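Local coordinates for protein 3-carboxy-cis,cis-muconate cycloisomerase (Acinetobacter calcoaceticus, PDB 1Q5N) that is a cycloisomerase of the mainly helical fumarase/aspartase-type superfamily and assembles into a tetramer of identical subunits, at residues V191-L196 against R234-E239; T18-D23 against R123-I128; E373-A378 against E427-E432. All coordinates share one frame; numbering follows the deposited sequence.

In the fold
Along the chain the three contacts follow in series without overlap: contact 2 is complete before contact 1 begins, and contact 3 comes last. Contacts 1 and 2 are neighbours, their centres about 16 Å apart, and they touch where Leu192 packs on Arg123. Helix 110-146 joins them: it supplies 123-128 to contact 2, and its side chains also flank the loop 191-196. Contact 3 lies about 56 Å from contact 1 and about 53 Å from contact 2 between centres, in the C-terminal family region, and it joins helix 372-383 to the end of helix 422-428. Contacts 1 and 3 lie on opposite sides of the chain's centre, so the second subunit is met at widely separated places.

Contact 1 of 3, residues V191-L196 against R234-E239; sequences VLVAQL and RDRIVE
Val191 and Arg236 bring the two segments closest, their CA atoms lying 5.1 Å apart, where helix 166-191 runs out against the first turn of helix 235-261. The tight part of the contact is built on two valine methyls. Val191 CG2 sits 3.4 Å from the backbone Arg236 O, and the same methyl reaches Glu239 OE1 at 3.6 Å, so one methyl touches both a helix carbonyl and a carboxylate one turn further on. Val193 CG2 lies 3.6 Å from Arg236 CD, its side chain crossing that of the arginine at about a right angle. Because the Arg236 chain is extended from CG to NE (chi2 166°), CB and CG lie along Val191, CD and NE against the Val193 methyl; NE also bonds to Arg190 O, and the guanidinium makes a cation-pi contact with Trp230.

The other end is looser. Gln195 NE2 and Arg234 NH1 stay 3.9 Å apart, with the amide nitrogen at the guanidinium edge and the two planes only 19° apart. Bends at chi2 and chi3 turn the Arg234 chain back toward the glutamine, although its CB points away. A shared acceptor probably accounts for their closeness: NE2 hydrogen-bonds to Asp115 OD2 and NH1 forms a salt bridge with it, while Arg234 NH2 forms a salt bridge with Glu327.

Glu239 is likewise engaged elsewhere: OE2 pairs with Arg190, and OE1 with Arg183 of the second subunit. In chemical terms no bond or salt bridge links the segments; their polar ends find partners elsewhere, Arg236 through Arg190 O and Trp230. The bonds to Asp115 and Glu327 together probably limit rotation of the Arg234 guanidinium, and Asp115 helps to position the Gln195 amide beside it.

Contact 2 of 3, residues T18-D23 against R123-I128; sequences TEIFSD and RDALAI
The Phe21 ring meets Ala125 across the contact through CE2, which lies 3.8 Å from Ala125 CB; the methyl approaches the ring obliquely. One face of the ring is partly covered from within its own segment by Ile20 CG2, 4.2 Å above the plane and displaced toward the rim. The ring also meets that of Phe335, from helix 323-351, with the planes at about 30°.

Ile20 carries most of the remaining contact. With CG1 anti to the carbonyl carbon (chi1 -75°) and the chain extended beyond it (chi2 167°), CD1 is projected onto helix 110-146. This one methyl lies 3.6 Å from Asp124 CB and also touches Ala125 N. It meets Ile128 CD1 at 3.9 Å, so it rests over a full turn of that helix. The Asp124 carboxylate is engaged elsewhere, OD2 bonding to Tyr29 OH.

Just beyond, Glu19 O accepts both Ser22 N and Ser22 OG, the latter at 2.9 Å, and Ser22 OG also bonds to Ala25 N. The arrangement is a short turn between two helices, with Ser22 as N-cap of helix 23-43, and the junction packs on a long helix of the superfamily's helical core.

Contact 3 of 3, residues E373-A378 against E427-E432; sequences EAVMMA and EIFKPE
Val375 and the Phe429 ring cross obliquely, and the valine methyl CG2 is shared almost evenly between two ring atoms, CE1 and CZ, each 3.4 Å away. The close pair of distances places the methyl by the CE1-CZ bond, at the far end of the ring from CB. Val375 holds CG1 anti to its own N (chi1 177°), which sets CG2 on the side facing Phe429.

Ile428 spreads its two branches along the same helix. Its CG2 meets Val375 CG2 at 4.0 Å, whereas CD1, on the other branch, reaches Ala378 CB at 3.7 Å. The isoleucine therefore spans one turn of helix 372-383, touching residues three positions apart, while the phenyl ring adds a second contact to Val375. Leu406 and Ile410 from helix 406-410 also pack on Phe429, and Phe420 touches both Ile428 and Ala378.

Both partners of the second segment stand where helix 422-428 gives way to a turn, in which Lys430 N bonds to Glu427 O. The side-chain contacts are apolar, joining helix 372-383 to the end of helix 422-428 and the turn after it. No directed bond was found between the segments, so burial of apolar surface (198 Å² summed) probably holds them together.

Contact 1 of 3, residues V191-L196 against R234-E239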
loop_
_atom_site.group_PDB
_atom_site.type_symbol
_atom_site.label_atom_id
_atom_site.label_comp_id
_atom_site.label_asym_id
_atom_site.label_seq_id
_atom_site.Cartn_x
_atom_site.Cartn_y
_atom_site.Cartn_z
ATOM N N VAL A 191 20.218 -11.876 -9.277
ATOM C CA VAL A 191 18.827 -12.148 -9.480
ATOM C C VAL A 191 18.413 -13.171 -10.576
ATOM O O VAL A 191 17.422 -13.917 -10.431
ATOM C CB VAL A 191 18.228 -10.727 -9.696
ATOM C CG1 VAL A 191 17.322 -10.695 -10.832
ATOM C CG2 VAL A 191 17.677 -10.202 -8.415
ATOM N N LEU A 192 19.163 -13.207 -11.668
ATOM C CA LEU A 192 18.835 -14.095 -12.778
ATOM C C LEU A 192 19.510 -15.433 -12.547
ATOM O O LEU A 192 20.558 -15.719 -13.123
ATOM C CB LEU A 192 19.307 -13.461 -14.087
ATOM C CG LEU A 192 18.657 -12.097 -14.361
ATOM C CD1 LEU A 192 19.157 -11.545 -15.692
ATOM C CD2 LEU A 192 17.124 -12.249 -14.365
ATOM N N VAL A 193 18.910 -16.234 -11.669
ATOM C CA VAL A 193 19.445 -17.531 -11.309
ATOM C C VAL A 193 18.355 -18.560 -11.492
ATOM O O VAL A 193 17.184 -18.221 -11.467
ATOM C CB VAL A 193 19.910 -17.538 -9.847
ATOM C CG1 VAL A 193 21.054 -16.587 -9.679
ATOM C CG2 VAL A 193 18.741 -17.120 -8.922
ATOM N N ALA A 194 18.750 -19.823 -11.661
ATOM C CA ALA A 194 17.808 -20.927 -11.863
ATOM C C ALA A 194 17.182 -21.399 -10.543
ATOM O O ALA A 194 17.695 -21.109 -9.469
ATOM C CB ALA A 194 18.534 -22.111 -12.526
ATOM N N GLN A 195 16.068 -22.111 -10.626
ATOM C CA GLN A 195 15.472 -22.675 -9.409
ATOM C C GLN A 195 15.321 -24.189 -9.622
ATOM O O GLN A 195 14.576 -24.623 -10.517
ATOM C CB GLN A 195 14.053 -22.114 -9.126
ATOM C CG GLN A 195 13.437 -22.642 -7.830
ATOM C CD GLN A 195 13.930 -21.893 -6.564
ATOM O OE1 GLN A 195 14.973 -22.213 -5.989
ATOM N NE2 GLN A 195 13.164 -20.885 -6.134
ATOM N N LEU A 196 16.030 -24.992 -8.847
ATOM C CA LEU A 196 15.842 -26.454 -8.955
ATOM C C LEU A 196 16.205 -27.067 -7.592
ATOM O O LEU A 196 17.383 -27.201 -7.230
ATOM C CB LEU A 196 16.706 -27.059 -10.066
ATOM C CG LEU A 196 16.513 -28.586 -10.217
ATOM C CD1 LEU A 196 15.117 -28.883 -10.734
ATOM C CD2 LEU A 196 17.544 -29.167 -11.197
ATOM N N ARG A 234 12.490 -14.906 -0.896
ATOM C CA ARG A 234 12.131 -14.238 -2.143
ATOM C C ARG A 234 12.713 -12.878 -2.460
ATOM O O ARG A 234 12.183 -12.162 -3.320
ATOM C CB ARG A 234 10.576 -14.149 -2.222
ATOM C CG ARG A 234 9.838 -15.390 -1.722
ATOM C CD ARG A 234 10.101 -16.610 -2.622
ATOM N NE ARG A 234 9.445 -16.486 -3.939
ATOM C CZ ARG A 234 9.712 -17.281 -4.983
ATOM N NH1 ARG A 234 10.627 -18.254 -4.886
ATOM N NH2 ARG A 234 9.059 -17.133 -6.120
ATOM N N ASP A 235 13.777 -12.509 -1.764
ATOM C CA ASP A 235 14.415 -11.224 -1.987
ATOM C C ASP A 235 14.757 -10.984 -3.468
ATOM O O ASP A 235 14.662 -9.866 -3.931
ATOM C CB ASP A 235 15.678 -11.137 -1.127
ATOM C CG ASP A 235 16.611 -12.295 -1.395
ATOM O OD1 ASP A 235 16.266 -13.466 -1.031
ATOM O OD2 ASP A 235 17.658 -12.029 -2.010
ATOM N N ARG A 236 15.107 -12.008 -4.237
ATOM C CA ARG A 236 15.432 -11.752 -5.643
ATOM C C ARG A 236 14.246 -11.210 -6.493
ATOM O O ARG A 236 14.443 -10.369 -7.404
ATOM C CB ARG A 236 16.000 -13.013 -6.308
ATOM C CG ARG A 236 17.416 -13.332 -5.898
ATOM C CD ARG A 236 17.773 -14.782 -6.321
ATOM N NE ARG A 236 19.106 -15.197 -5.863
ATOM C CZ ARG A 236 19.348 -15.984 -4.815
ATOM N NH1 ARG A 236 18.348 -16.474 -4.082
ATOM N NH2 ARG A 236 20.600 -16.279 -4.505
ATOM N N ILE A 237 13.035 -11.685 -6.188
ATOM C CA ILE A 237 11.837 -11.260 -6.886
ATOM C C ILE A 237 11.524 -9.789 -6.513
ATOM O O ILE A 237 11.257 -8.933 -7.394
ATOM C CB ILE A 237 10.616 -12.142 -6.481
ATOM C CG1 ILE A 237 10.851 -13.613 -6.895
ATOM C CG2 ILE A 237 9.328 -11.610 -7.112
ATOM C CD1 ILE A 237 11.124 -13.823 -8.368
ATOM N N VAL A 238 11.566 -9.511 -5.211
ATOM C CA VAL A 238 11.260 -8.201 -4.705
ATOM C C VAL A 238 12.248 -7.208 -5.253
ATOM O O VAL A 238 11.873 -6.090 -5.652
ATOM C CB VAL A 238 11.307 -8.203 -3.164
ATOM C CG1 VAL A 238 10.966 -6.817 -2.601
ATOM C CG2 VAL A 238 10.308 -9.223 -2.654
ATOM N N GLU A 239 13.515 -7.629 -5.313
ATOM C CA GLU A 239 14.568 -6.741 -5.763
ATOM C C GLU A 239 14.328 -6.267 -7.186
ATOM O O GLU A 239 14.497 -5.068 -7.485
ATOM C CB GLU A 239 15.930 -7.410 -5.604
ATOM C CG GLU A 239 17.105 -6.534 -6.040
ATOM C CD GLU A 239 18.462 -7.062 -5.600
ATOM O OE1 GLU A 239 18.675 -8.283 -5.516
ATOM O OE2 GLU A 239 19.332 -6.243 -5.341
#

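Contact 2 of 3, residues T18-D23 against R123-I128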
loop_
_atom_site.group_PDB
_atom_site.type_symbol
_atom_site.label_atom_id
_atom_site.label_comp_id
_atom_site.label_asym_id
_atom_site.label_seq_id
_atom_site.Cartn_x
_atom_site.Cartn_y
_atom_site.Cartn_z
ATOM N N THR A 18 3.962 -7.421 -22.554
ATOM C CA THR A 18 2.688 -8.105 -22.337
ATOM C C THR A 18 2.705 -9.542 -22.940
ATOM O O THR A 18 2.111 -10.484 -22.391
ATOM C CB THR A 18 1.524 -7.282 -22.975
ATOM O OG1 THR A 18 1.350 -6.107 -22.199
ATOM C CG2 THR A 18 0.200 -8.032 -22.955
ATOM N N GLU A 19 3.383 -9.692 -24.077
ATOM C CA GLU A 19 3.479 -10.989 -24.727
ATOM C C GLU A 19 4.345 -11.917 -23.879
ATOM O O GLU A 19 4.016 -13.089 -23.736
ATOM C CB GLU A 19 4.094 -10.841 -26.120
ATOM C CG GLU A 19 3.379 -11.670 -27.193
ATOM C CD GLU A 19 3.935 -11.381 -28.603
ATOM O OE1 GLU A 19 3.732 -10.225 -29.134
ATOM O OE2 GLU A 19 4.585 -12.329 -29.162
ATOM N N ILE A 20 5.446 -11.402 -23.324
ATOM C CA ILE A 20 6.297 -12.245 -22.508
ATOM C C ILE A 20 5.536 -12.843 -21.313
ATOM O O ILE A 20 5.836 -13.969 -20.895
ATOM C CB ILE A 20 7.556 -11.465 -22.017
ATOM C CG1 ILE A 20 8.531 -11.306 -23.189
ATOM C CG2 ILE A 20 8.274 -12.201 -20.875
ATOM C CD1 ILE A 20 9.635 -10.310 -22.903
ATOM N N PHE A 21 4.540 -12.111 -20.799
ATOM C CA PHE A 21 3.731 -12.551 -19.649
ATOM C C PHE A 21 2.371 -13.113 -19.985
ATOM O O PHE A 21 1.544 -13.341 -19.096
ATOM C CB PHE A 21 3.596 -11.406 -18.625
ATOM C CG PHE A 21 4.895 -11.119 -17.871
ATOM C CD1 PHE A 21 5.329 -11.966 -16.845
ATOM C CD2 PHE A 21 5.717 -10.042 -18.236
ATOM C CE1 PHE A 21 6.588 -11.752 -16.185
ATOM C CE2 PHE A 21 6.980 -9.816 -17.587
ATOM C CZ PHE A 21 7.408 -10.669 -16.570
ATOM N N SER A 22 2.123 -13.378 -21.257
ATOM C CA SER A 22 0.843 -13.968 -21.664
ATOM C C SER A 22 0.812 -15.487 -21.287
ATOM O O SER A 22 1.860 -16.103 -21.043
ATOM C CB SER A 22 0.682 -13.802 -23.170
ATOM O OG SER A 22 1.600 -14.652 -23.865
ATOM N N ASP A 23 -0.378 -16.080 -21.228
ATOM C CA ASP A 23 -0.486 -17.487 -20.886
ATOM C C ASP A 23 0.364 -18.374 -21.800
ATOM O O ASP A 23 1.068 -19.301 -21.358
ATOM C CB ASP A 23 -1.944 -17.943 -20.962
ATOM C CG ASP A 23 -2.806 -17.346 -19.853
ATOM O OD1 ASP A 23 -2.267 -16.932 -18.807
ATOM O OD2 ASP A 23 -4.036 -17.289 -20.021
ATOM N N ARG A 123 14.141 -12.225 -17.407
ATOM C CA ARG A 123 15.331 -11.942 -18.172
ATOM C C ARG A 123 14.960 -11.239 -19.465
ATOM O O ARG A 123 15.576 -10.241 -19.838
ATOM C CB ARG A 123 16.122 -13.215 -18.490
ATOM C CG ARG A 123 17.420 -12.892 -19.255
ATOM C CD ARG A 123 18.327 -14.123 -19.410
ATOM N NE ARG A 123 17.674 -15.262 -20.069
ATOM C CZ ARG A 123 18.204 -16.493 -20.133
ATOM N NH1 ARG A 123 19.400 -16.754 -19.576
ATOM N NH2 ARG A 123 17.539 -17.460 -20.761
ATOM N N ASP A 124 13.948 -11.747 -20.141
ATOM C CA ASP A 124 13.571 -11.163 -21.404
ATOM C C ASP A 124 12.912 -9.772 -21.273
ATOM O O ASP A 124 13.169 -8.883 -22.089
ATOM C CB ASP A 124 12.647 -12.119 -22.177
ATOM C CG ASP A 124 13.405 -13.331 -22.781
ATOM O OD1 ASP A 124 14.649 -13.297 -22.832
ATOM O OD2 ASP A 124 12.756 -14.324 -23.190
ATOM N N ALA A 125 12.056 -9.582 -20.265
ATOM C CA ALA A 125 11.404 -8.286 -20.103
ATOM C C ALA A 125 12.416 -7.251 -19.586
ATOM O O ALA A 125 12.287 -6.079 -19.893
ATOM C CB ALA A 125 10.169 -8.412 -19.163
ATOM N N LEU A 126 13.427 -7.671 -18.817
ATOM C CA LEU A 126 14.447 -6.737 -18.340
ATOM C C LEU A 126 15.245 -6.185 -19.530
ATOM O O LEU A 126 15.608 -5.019 -19.535
ATOM C CB LEU A 126 15.442 -7.408 -17.400
ATOM C CG LEU A 126 15.399 -7.022 -15.936
ATOM C CD1 LEU A 126 16.749 -7.333 -15.332
ATOM C CD2 LEU A 126 15.084 -5.521 -15.741
ATOM N N ALA A 127 15.521 -7.034 -20.523
ATOM C CA ALA A 127 16.289 -6.631 -21.703
ATOM C C ALA A 127 15.505 -5.521 -22.398
ATOM O O ALA A 127 16.066 -4.510 -22.777
ATOM C CB ALA A 127 16.510 -7.866 -22.698
ATOM N N ILE A 128 14.206 -5.717 -22.572
ATOM C CA ILE A 128 13.384 -4.692 -23.198
ATOM C C ILE A 128 13.343 -3.415 -22.351
ATOM O O ILE A 128 13.559 -2.332 -22.891
ATOM C CB ILE A 128 11.953 -5.178 -23.415
ATOM C CG1 ILE A 128 11.943 -6.225 -24.514
ATOM C CG2 ILE A 128 11.021 -3.999 -23.819
ATOM C CD1 ILE A 128 10.619 -6.921 -24.587
#

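Contact 3 of 3, residues E373-A378 against E427-E432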
loop_
_atom_site.group_PDB
_atom_site.type_symbol
_atom_site.label_atom_id
_atom_site.label_comp_id
_atom_site.label_asym_id
_atom_site.label_seq_id
_atom_site.Cartn_x
_atom_site.Cartn_y
_atom_site.Cartn_z
ATOM N N GLU A 373 16.462 39.449 -6.039
ATOM C CA GLU A 373 17.687 39.063 -5.371
ATOM C C GLU A 373 18.923 39.237 -6.288
ATOM O O GLU A 373 19.987 39.589 -5.799
ATOM C CB GLU A 373 17.528 37.678 -4.714
ATOM C CG GLU A 373 18.141 36.515 -5.356
ATOM C CD GLU A 373 18.189 35.336 -4.384
ATOM O OE1 GLU A 373 17.199 35.189 -3.625
ATOM O OE2 GLU A 373 19.173 34.559 -4.382
ATOM N N ALA A 374 18.752 39.078 -7.598
ATOM C CA ALA A 374 19.833 39.309 -8.537
ATOM C C ALA A 374 20.253 40.819 -8.407
ATOM O O ALA A 374 21.454 41.131 -8.337
ATOM C CB ALA A 374 19.358 39.001 -9.989
ATOM N N VAL A 375 19.282 41.741 -8.351
ATOM C CA VAL A 375 19.604 43.175 -8.215
ATOM C C VAL A 375 20.356 43.452 -6.904
ATOM O O VAL A 375 21.288 44.255 -6.835
ATOM C CB VAL A 375 18.325 44.059 -8.233
ATOM C CG1 VAL A 375 18.705 45.524 -8.018
ATOM C CG2 VAL A 375 17.583 43.880 -9.559
ATOM N N MET A 376 19.933 42.767 -5.861
ATOM C CA MET A 376 20.550 42.913 -4.577
ATOM C C MET A 376 22.029 42.430 -4.563
ATOM O O MET A 376 22.874 43.058 -3.920
ATOM C CB MET A 376 19.697 42.157 -3.582
ATOM C CG MET A 376 19.831 42.648 -2.189
ATOM S SD MET A 376 20.164 41.206 -1.241
ATOM C CE MET A 376 22.023 41.148 -1.437
ATOM N N MET A 377 22.325 41.325 -5.266
ATOM C CA MET A 377 23.709 40.793 -5.366
ATOM C C MET A 377 24.613 41.757 -6.158
ATOM O O MET A 377 25.776 41.932 -5.815
ATOM C CB MET A 377 23.743 39.433 -6.080
ATOM C CG MET A 377 23.058 38.310 -5.351
ATOM S SD MET A 377 23.903 37.869 -3.844
ATOM C CE MET A 377 22.709 38.368 -2.617
ATOM N N ALA A 378 24.083 42.349 -7.230
ATOM C CA ALA A 378 24.843 43.306 -8.039
ATOM C C ALA A 378 25.178 44.559 -7.239
ATOM O O ALA A 378 26.224 45.159 -7.464
ATOM C CB ALA A 378 24.052 43.698 -9.273
ATOM N N GLU A 427 21.337 44.558 -18.168
ATOM C CA GLU A 427 22.019 43.273 -18.076
ATOM C C GLU A 427 21.707 42.580 -16.757
ATOM O O GLU A 427 21.480 41.377 -16.713
ATOM C CB GLU A 427 23.532 43.443 -18.234
ATOM C CG GLU A 427 23.959 43.767 -19.664
ATOM C CD GLU A 427 23.682 42.628 -20.663
ATOM O OE1 GLU A 427 22.520 42.449 -21.139
ATOM O OE2 GLU A 427 24.651 41.896 -20.972
ATOM N N ILE A 428 21.708 43.349 -15.685
ATOM C CA ILE A 428 21.383 42.824 -14.382
ATOM C C ILE A 428 19.951 42.224 -14.380
ATOM O O ILE A 428 19.705 41.220 -13.749
ATOM C CB ILE A 428 21.584 43.936 -13.327
ATOM C CG1 ILE A 428 23.072 43.954 -12.951
ATOM C CG2 ILE A 428 20.736 43.687 -12.073
ATOM C CD1 ILE A 428 23.593 45.337 -12.583
ATOM N N PHE A 429 19.038 42.794 -15.144
ATOM C CA PHE A 429 17.675 42.279 -15.193
ATOM C C PHE A 429 17.376 41.135 -16.181
ATOM O O PHE A 429 16.229 40.712 -16.265
ATOM C CB PHE A 429 16.666 43.429 -15.433
ATOM C CG PHE A 429 16.204 44.099 -14.164
ATOM C CD1 PHE A 429 17.011 45.037 -13.519
ATOM C CD2 PHE A 429 14.973 43.755 -13.587
ATOM C CE1 PHE A 429 16.606 45.617 -12.309
ATOM C CE2 PHE A 429 14.553 44.320 -12.383
ATOM C CZ PHE A 429 15.364 45.251 -11.738
ATOM N N LYS A 430 18.375 40.656 -16.928
ATOM C CA LYS A 430 18.153 39.551 -17.863
ATOM C C LYS A 430 18.202 38.234 -17.100
ATOM O O LYS A 430 19.146 37.980 -16.354
ATOM C CB LYS A 430 19.208 39.536 -18.978
ATOM C CG LYS A 430 19.255 40.837 -19.771
ATOM C CD LYS A 430 19.910 40.746 -21.167
ATOM C CE LYS A 430 19.614 42.073 -21.938
ATOM N NZ LYS A 430 19.610 41.998 -23.443
ATOM N N PRO A 431 17.177 37.382 -17.281
ATOM C CA PRO A 431 17.039 36.056 -16.626
ATOM C C PRO A 431 18.320 35.235 -16.748
ATOM O O PRO A 431 18.736 34.584 -15.788
ATOM C CB PRO A 431 15.892 35.393 -17.375
ATOM C CG PRO A 431 15.078 36.539 -17.899
ATOM C CD PRO A 431 16.102 37.621 -18.268
ATOM N N GLU A 432 18.946 35.299 -17.928
ATOM C CA GLU A 432 20.211 34.608 -18.235
ATOM C C GLU A 432 21.352 35.035 -17.347
ATOM O O GLU A 432 22.332 34.313 -17.208
ATOM C CB GLU A 432 20.707 34.910 -19.654
ATOM C CG GLU A 432 19.752 34.535 -20.733
ATOM C CD GLU A 432 18.877 35.686 -21.184
ATOM O OE1 GLU A 432 18.416 36.498 -20.342
ATOM O OE2 GLU A 432 18.635 35.746 -22.414
#